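Local coordinates for protein AA9 family lytic polysaccharide monooxygenase D (Myceliophthora thermophila, PDB 5UFV) that oxidatively cleaves cellulose at a mononuclear copper centre, using a reducing agent with oxygen or hydrogen peroxide and giving C1-oxidised products, at residues A[77-91]-A[148-161]. Sequence-based numbering, arbitrary orientation.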
loop_
_atom_site.group_PDB
_atom_site.type_symbol
_atom_site.label_atom_id
_atom_site.label_comp_id
_atom_site.label_asym_id
_atom_site.label_seq_id
_atom_site.Cartn_x
_atom_site.Cartn_y
_atom_site.Cartn_z
ATOM N N GLN A 77 -11.669 -3.039 -9.306
ATOM C CA GLN A 77 -10.589 -3.751 -9.975
ATOM C C GLN A 77 -9.209 -3.186 -9.668
ATOM O O GLN A 77 -8.944 -2.021 -9.879
ATOM C CB GLN A 77 -10.780 -3.698 -11.479
ATOM C CG GLN A 77 -12.059 -4.352 -11.966
ATOM C CD GLN A 77 -13.236 -3.399 -12.008
ATOM O OE1 GLN A 77 -13.084 -2.203 -12.227
ATOM N NE2 GLN A 77 -14.420 -3.933 -11.795
ATOM N N GLY A 78 -8.341 -4.044 -9.176
ATOM C CA GLY A 78 -6.929 -3.793 -9.114
ATOM C C GLY A 78 -6.354 -4.345 -7.816
ATOM O O GLY A 78 -7.091 -4.728 -6.899
ATOM N N PRO A 79 -5.021 -4.392 -7.722
ATOM C CA PRO A 79 -4.378 -4.934 -6.540
ATOM C C PRO A 79 -4.272 -4.014 -5.304
ATOM O O PRO A 79 -4.430 -2.793 -5.380
ATOM C CB PRO A 79 -2.976 -5.277 -7.048
ATOM C CG PRO A 79 -2.727 -4.292 -8.108
ATOM C CD PRO A 79 -4.052 -4.138 -8.799
ATOM N N ILE A 80 -4.014 -4.658 -4.179
ATOM C CA ILE A 80 -3.716 -4.014 -2.928
ATOM C C ILE A 80 -2.269 -4.359 -2.643
ATOM O O ILE A 80 -1.899 -5.522 -2.739
ATOM C CB ILE A 80 -4.556 -4.642 -1.796
ATOM C CG1 ILE A 80 -6.035 -4.468 -2.091
ATOM C CG2 ILE A 80 -4.199 -4.034 -0.461
ATOM C CD1 ILE A 80 -6.927 -5.140 -1.085
ATOM N N LEU A 81 -1.464 -3.363 -2.289
ATOM C CA LEU A 81 -0.118 -3.607 -1.825
ATOM C C LEU A 81 0.157 -2.900 -0.501
ATOM O O LEU A 81 -0.240 -1.748 -0.315
ATOM C CB LEU A 81 0.880 -3.121 -2.854
ATOM C CG LEU A 81 0.944 -3.951 -4.145
ATOM C CD1 LEU A 81 -0.148 -3.563 -5.122
ATOM C CD2 LEU A 81 2.310 -3.785 -4.804
ATOM N N VAL A 82 0.848 -3.592 0.407
ATOM C CA VAL A 82 1.267 -3.001 1.641
ATOM C C VAL A 82 2.738 -3.228 1.797
ATOM O O VAL A 82 3.190 -4.357 1.729
ATOM C CB VAL A 82 0.572 -3.644 2.830
ATOM C CG1 VAL A 82 0.920 -2.873 4.097
ATOM C CG2 VAL A 82 -0.939 -3.726 2.594
ATOM N N TRP A 83 3.482 -2.155 2.021
ATOM C CA TRP A 83 4.918 -2.200 2.062
ATOM C C TRP A 83 5.425 -1.602 3.335
ATOM O O TRP A 83 4.742 -0.858 3.999
ATOM C CB TRP A 83 5.522 -1.326 0.979
ATOM C CG TRP A 83 5.052 -1.494 -0.435
ATOM C CD1 TRP A 83 3.827 -1.166 -0.947
ATOM C CD2 TRP A 83 5.843 -1.936 -1.545
ATOM N NE1 TRP A 83 3.794 -1.426 -2.302
ATOM C CE2 TRP A 83 5.019 -1.890 -2.693
ATOM C CE3 TRP A 83 7.164 -2.370 -1.678
ATOM C CZ2 TRP A 83 5.474 -2.245 -3.945
ATOM C CZ3 TRP A 83 7.616 -2.729 -2.934
ATOM C CH2 TRP A 83 6.780 -2.658 -4.048
ATOM N N MET A 84 6.688 -1.866 3.609
ATOM C CA MET A 84 7.382 -1.297 4.730
ATOM C C MET A 84 8.767 -0.872 4.296
ATOM O O MET A 84 9.247 -1.249 3.240
ATOM C CB MET A 84 7.471 -2.305 5.887
ATOM C CG MET A 84 6.164 -2.476 6.619
ATOM S SD MET A 84 6.205 -3.517 8.106
ATOM C CE MET A 84 6.836 -2.381 9.346
ATOM N N TYR A 85 9.411 -0.089 5.144
ATOM C CA TYR A 85 10.669 0.532 4.801
ATOM C C TYR A 85 11.370 0.841 6.097
ATOM O O TYR A 85 10.815 1.521 6.960
ATOM C CB TYR A 85 10.414 1.816 3.997
ATOM C CG TYR A 85 11.645 2.592 3.643
ATOM C CD1 TYR A 85 12.332 3.335 4.600
ATOM C CD2 TYR A 85 12.109 2.610 2.354
ATOM C CE1 TYR A 85 13.472 4.048 4.283
ATOM C CE2 TYR A 85 13.236 3.332 2.015
ATOM C CZ TYR A 85 13.922 4.051 2.985
ATOM O OH TYR A 85 15.043 4.762 2.619
ATOM N N LYS A 86 12.591 0.340 6.211
ATOM C CA LYS A 86 13.398 0.531 7.394
ATOM C C LYS A 86 14.109 1.879 7.369
ATOM O O LYS A 86 15.062 2.058 6.620
ATOM C CB LYS A 86 14.425 -0.594 7.486
ATOM C CG LYS A 86 15.389 -0.480 8.657
ATOM C CD LYS A 86 14.817 -1.064 9.919
ATOM C CE LYS A 86 15.597 -0.630 11.155
ATOM N NZ LYS A 86 16.962 -1.193 11.172
ATOM N N CYS A 87 13.668 2.807 8.206
ATOM C CA CYS A 87 14.344 4.083 8.330
ATOM C C CYS A 87 15.766 3.882 8.896
ATOM O O CYS A 87 15.942 3.209 9.900
ATOM C CB CYS A 87 13.540 5.064 9.218
ATOM S SG CYS A 87 11.984 5.648 8.495
ATOM N N PRO A 88 16.779 4.482 8.252
ATOM C CA PRO A 88 18.156 4.383 8.748
ATOM C C PRO A 88 18.302 4.869 10.174
ATOM O O PRO A 88 19.061 4.276 10.940
ATOM C CB PRO A 88 18.956 5.308 7.812
ATOM C CG PRO A 88 18.098 5.541 6.618
ATOM C CD PRO A 88 16.671 5.330 7.042
ATOM N N GLY A 89 17.608 5.954 10.527
ATOM C CA GLY A 89 17.618 6.441 11.908
ATOM C C GLY A 89 16.313 7.038 12.361
ATOM O O GLY A 89 15.289 6.353 12.480
ATOM N N ASP A 90 16.372 8.332 12.627
ATOM C CA ASP A 90 15.231 9.122 13.065
ATOM C C ASP A 90 14.159 9.130 11.974
ATOM O O ASP A 90 14.498 9.241 10.786
ATOM C CB ASP A 90 15.751 10.536 13.296
ATOM C CG ASP A 90 14.738 11.460 13.913
ATOM O OD1 ASP A 90 13.713 10.971 14.430
ATOM O OD2 ASP A 90 14.976 12.696 13.870
ATOM N N PHE A 91 12.882 9.038 12.336
ATOM C CA PHE A 91 11.813 9.265 11.348
ATOM C C PHE A 91 11.960 10.594 10.607
ATOM O O PHE A 91 11.627 10.693 9.446
ATOM C CB PHE A 91 10.441 9.315 11.988
ATOM C CG PHE A 91 9.912 7.990 12.430
ATOM C CD1 PHE A 91 9.501 7.061 11.498
ATOM C CD2 PHE A 91 9.776 7.701 13.783
ATOM C CE1 PHE A 91 8.992 5.845 11.891
ATOM C CE2 PHE A 91 9.247 6.499 14.188
ATOM C CZ PHE A 91 8.848 5.566 13.235
ATOM N N PRO A 148 14.058 -4.716 14.916
ATOM C CA PRO A 148 13.429 -3.542 15.494
ATOM C C PRO A 148 13.889 -2.259 14.838
ATOM O O PRO A 148 14.998 -2.210 14.328
ATOM C CB PRO A 148 13.933 -3.548 16.945
ATOM C CG PRO A 148 15.227 -4.279 16.893
ATOM C CD PRO A 148 15.039 -5.321 15.834
ATOM N N GLY A 149 13.045 -1.229 14.871
ATOM C CA GLY A 149 13.484 0.137 14.588
ATOM C C GLY A 149 12.341 0.992 14.092
ATOM O O GLY A 149 11.182 0.608 14.200
ATOM N N ASN A 150 12.669 2.146 13.529
ATOM C CA ASN A 150 11.660 3.017 12.959
ATOM C C ASN A 150 11.360 2.613 11.548
ATOM O O ASN A 150 12.281 2.548 10.728
ATOM C CB ASN A 150 12.135 4.460 12.986
ATOM C CG ASN A 150 12.457 4.927 14.383
ATOM O OD1 ASN A 150 11.981 4.363 15.380
ATOM N ND2 ASN A 150 13.292 5.936 14.468
ATOM N N TYR A 151 10.082 2.353 11.256
ATOM C CA TYR A 151 9.674 1.956 9.914
ATOM C C TYR A 151 8.527 2.799 9.401
ATOM O O TYR A 151 7.665 3.219 10.162
ATOM C CB TYR A 151 9.190 0.508 9.877
ATOM C CG TYR A 151 10.221 -0.587 10.009
ATOM C CD1 TYR A 151 10.618 -1.031 11.261
ATOM C CD2 TYR A 151 10.714 -1.241 8.898
ATOM C CE1 TYR A 151 11.530 -2.062 11.406
ATOM C CE2 TYR A 151 11.642 -2.283 9.021
ATOM C CZ TYR A 151 12.047 -2.699 10.281
ATOM O OH TYR A 151 12.967 -3.730 10.451
ATOM N N LEU A 152 8.488 2.984 8.089
ATOM C CA LEU A 152 7.292 3.488 7.426
ATOM C C LEU A 152 6.523 2.290 6.934
ATOM O O LEU A 152 7.104 1.259 6.615
ATOM C CB LEU A 152 7.637 4.362 6.242
ATOM C CG LEU A 152 8.706 5.428 6.464
ATOM C CD1 LEU A 152 8.919 6.185 5.165
ATOM C CD2 LEU A 152 8.301 6.372 7.576
ATOM N N VAL A 153 5.210 2.422 6.891
ATOM C CA VAL A 153 4.379 1.406 6.281
ATOM C C VAL A 153 3.582 2.116 5.220
ATOM O O VAL A 153 3.133 3.208 5.472
ATOM C CB VAL A 153 3.430 0.772 7.288
ATOM C CG1 VAL A 153 2.608 1.832 8.015
ATOM C CG2 VAL A 153 2.518 -0.228 6.585
ATOM N N ARG A 154 3.412 1.515 4.042
ATOM C CA ARG A 154 2.782 2.200 2.895
ATOM C C ARG A 154 1.665 1.348 2.313
ATOM O O ARG A 154 1.897 0.184 1.935
ATOM C CB ARG A 154 3.845 2.485 1.820
ATOM C CG ARG A 154 3.336 2.947 0.469
ATOM C CD ARG A 154 4.530 3.246 -0.419
ATOM N NE ARG A 154 4.103 3.694 -1.735
ATOM C CZ ARG A 154 3.606 2.888 -2.682
ATOM N NH1 ARG A 154 3.515 1.557 -2.476
ATOM N NH2 ARG A 154 3.205 3.419 -3.843
ATOM N N HIS A 155 0.460 1.913 2.236
ATOM C CA HIS A 155 -0.668 1.210 1.638
ATOM C C HIS A 155 -0.889 1.782 0.292
ATOM O O HIS A 155 -0.838 2.986 0.139
ATOM C CB HIS A 155 -1.937 1.350 2.474
ATOM C CG HIS A 155 -1.864 0.611 3.767
ATOM N ND1 HIS A 155 -1.159 1.084 4.853
ATOM C CD2 HIS A 155 -2.330 -0.607 4.124
ATOM C CE1 HIS A 155 -1.225 0.206 5.836
ATOM N NE2 HIS A 155 -1.924 -0.830 5.418
ATOM N N GLU A 156 -1.141 0.918 -0.682
ATOM C CA GLU A 156 -1.260 1.333 -2.046
ATOM C C GLU A 156 -2.318 0.486 -2.678
ATOM O O GLU A 156 -2.265 -0.754 -2.599
ATOM C CB GLU A 156 0.072 1.149 -2.775
ATOM C CG GLU A 156 0.068 1.419 -4.280
ATOM C CD GLU A 156 1.426 1.112 -4.952
ATOM O OE1 GLU A 156 2.180 0.224 -4.460
ATOM O OE2 GLU A 156 1.769 1.769 -5.975
ATOM N N LEU A 157 -3.288 1.175 -3.285
ATOM C CA LEU A 157 -4.313 0.577 -4.105
ATOM C C LEU A 157 -4.078 1.088 -5.486
ATOM O O LEU A 157 -3.864 2.286 -5.661
ATOM C CB LEU A 157 -5.704 1.037 -3.685
ATOM C CG LEU A 157 -6.111 0.769 -2.241
ATOM C CD1 LEU A 157 -7.576 1.129 -2.064
ATOM C CD2 LEU A 157 -5.845 -0.668 -1.825
ATOM N N ILE A 158 -4.117 0.182 -6.463
ATOM C CA ILE A 158 -3.946 0.532 -7.864
ATOM C C ILE A 158 -5.237 0.170 -8.581
ATOM O O ILE A 158 -5.524 -1.012 -8.784
ATOM C CB ILE A 158 -2.801 -0.233 -8.487
ATOM C CG1 ILE A 158 -1.534 -0.072 -7.661
ATOM C CG2 ILE A 158 -2.552 0.268 -9.889
ATOM C CD1 ILE A 158 -0.369 -0.873 -8.234
ATOM N N ALA A 159 -6.025 1.180 -8.935
ATOM C CA ALA A 159 -7.258 0.936 -9.650
ATOM C C ALA A 159 -6.947 0.749 -11.139
ATOM O O ALA A 159 -6.129 1.467 -11.725
ATOM C CB ALA A 159 -8.252 2.074 -9.441
ATOM N N LEU A 160 -7.607 -0.234 -11.739
ATOM C CA LEU A 160 -7.363 -0.607 -13.126
ATOM C C LEU A 160 -8.645 -0.623 -13.986
ATOM O O LEU A 160 -8.650 -1.254 -15.028
ATOM C CB LEU A 160 -6.688 -1.989 -13.144
ATOM C CG LEU A 160 -5.338 -2.105 -12.403
ATOM C CD1 LEU A 160 -4.827 -3.531 -12.387
ATOM C CD2 LEU A 160 -4.290 -1.241 -13.039
ATOM N N HIS A 161 -9.717 0.050 -13.541
ATOM C CA HIS A 161 -10.972 0.083 -14.307
ATOM C C HIS A 161 -10.757 0.646 -15.702
ATOM O O HIS A 161 -11.370 0.133 -16.647
ATOM C CB HIS A 161 -12.075 0.878 -13.595
ATOM C CG HIS A 161 -13.415 0.846 -14.291
ATOM N ND1 HIS A 161 -13.899 1.910 -15.025
ATOM C CD2 HIS A 161 -14.382 -0.101 -14.332
ATOM C CE1 HIS A 161 -15.097 1.619 -15.497
ATOM N NE2 HIS A 161 -15.413 0.403 -15.095
HETATM O O HOH W 1 15.349 2.503 12.370
#
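Trp83 and Arg154 form one rung of an antiparallel pairing between neighbouring inner strands, 80-86 and 149-159, of the AA9 beta-sandwich; the short axes run 162° apart, 4.5 Å at closest. Reciprocal backbone bonds set the register: Trp83 N gives to Arg154 O at 2.8 Å, Arg154 N to Trp83 O at 2.7 Å, and Leu81 pairs likewise with Glu156. On this face Arg154 grips Glu156 end-on, NH1 to OE1 at 2.7 Å and NH2 to OE2, both from above the carboxylate plane. Extended, with CG anti to the backbone N (chi1 169°), Arg154 brings its guanidinium edge, at NH1, to Trp83 CD1 and NE1, planes 77° apart; both donors share OE1, NE1 by a longer, bent bond of 3.2 Å, tilted from the indole plane. The Tyr196 hydroxyl is hydrogen-bonded to OE2. A phenylalanine in place of Trp83 would probably leave the carboxylate less firmly fixed. On the other face, Val82 CG1 makes a CH-pi contact over the His155 ring. After strand 80-86, Phe91 takes Asn150 CB over one ring face, and Asn150 ND2 gives to Gly89 O at 2.8 Å. Ala159 approaches copper ligand His75, side chains about 4 Å apart; His161 probably binds oxygen. In the buried ion pair, each charge probably stabilises the other's ionised form.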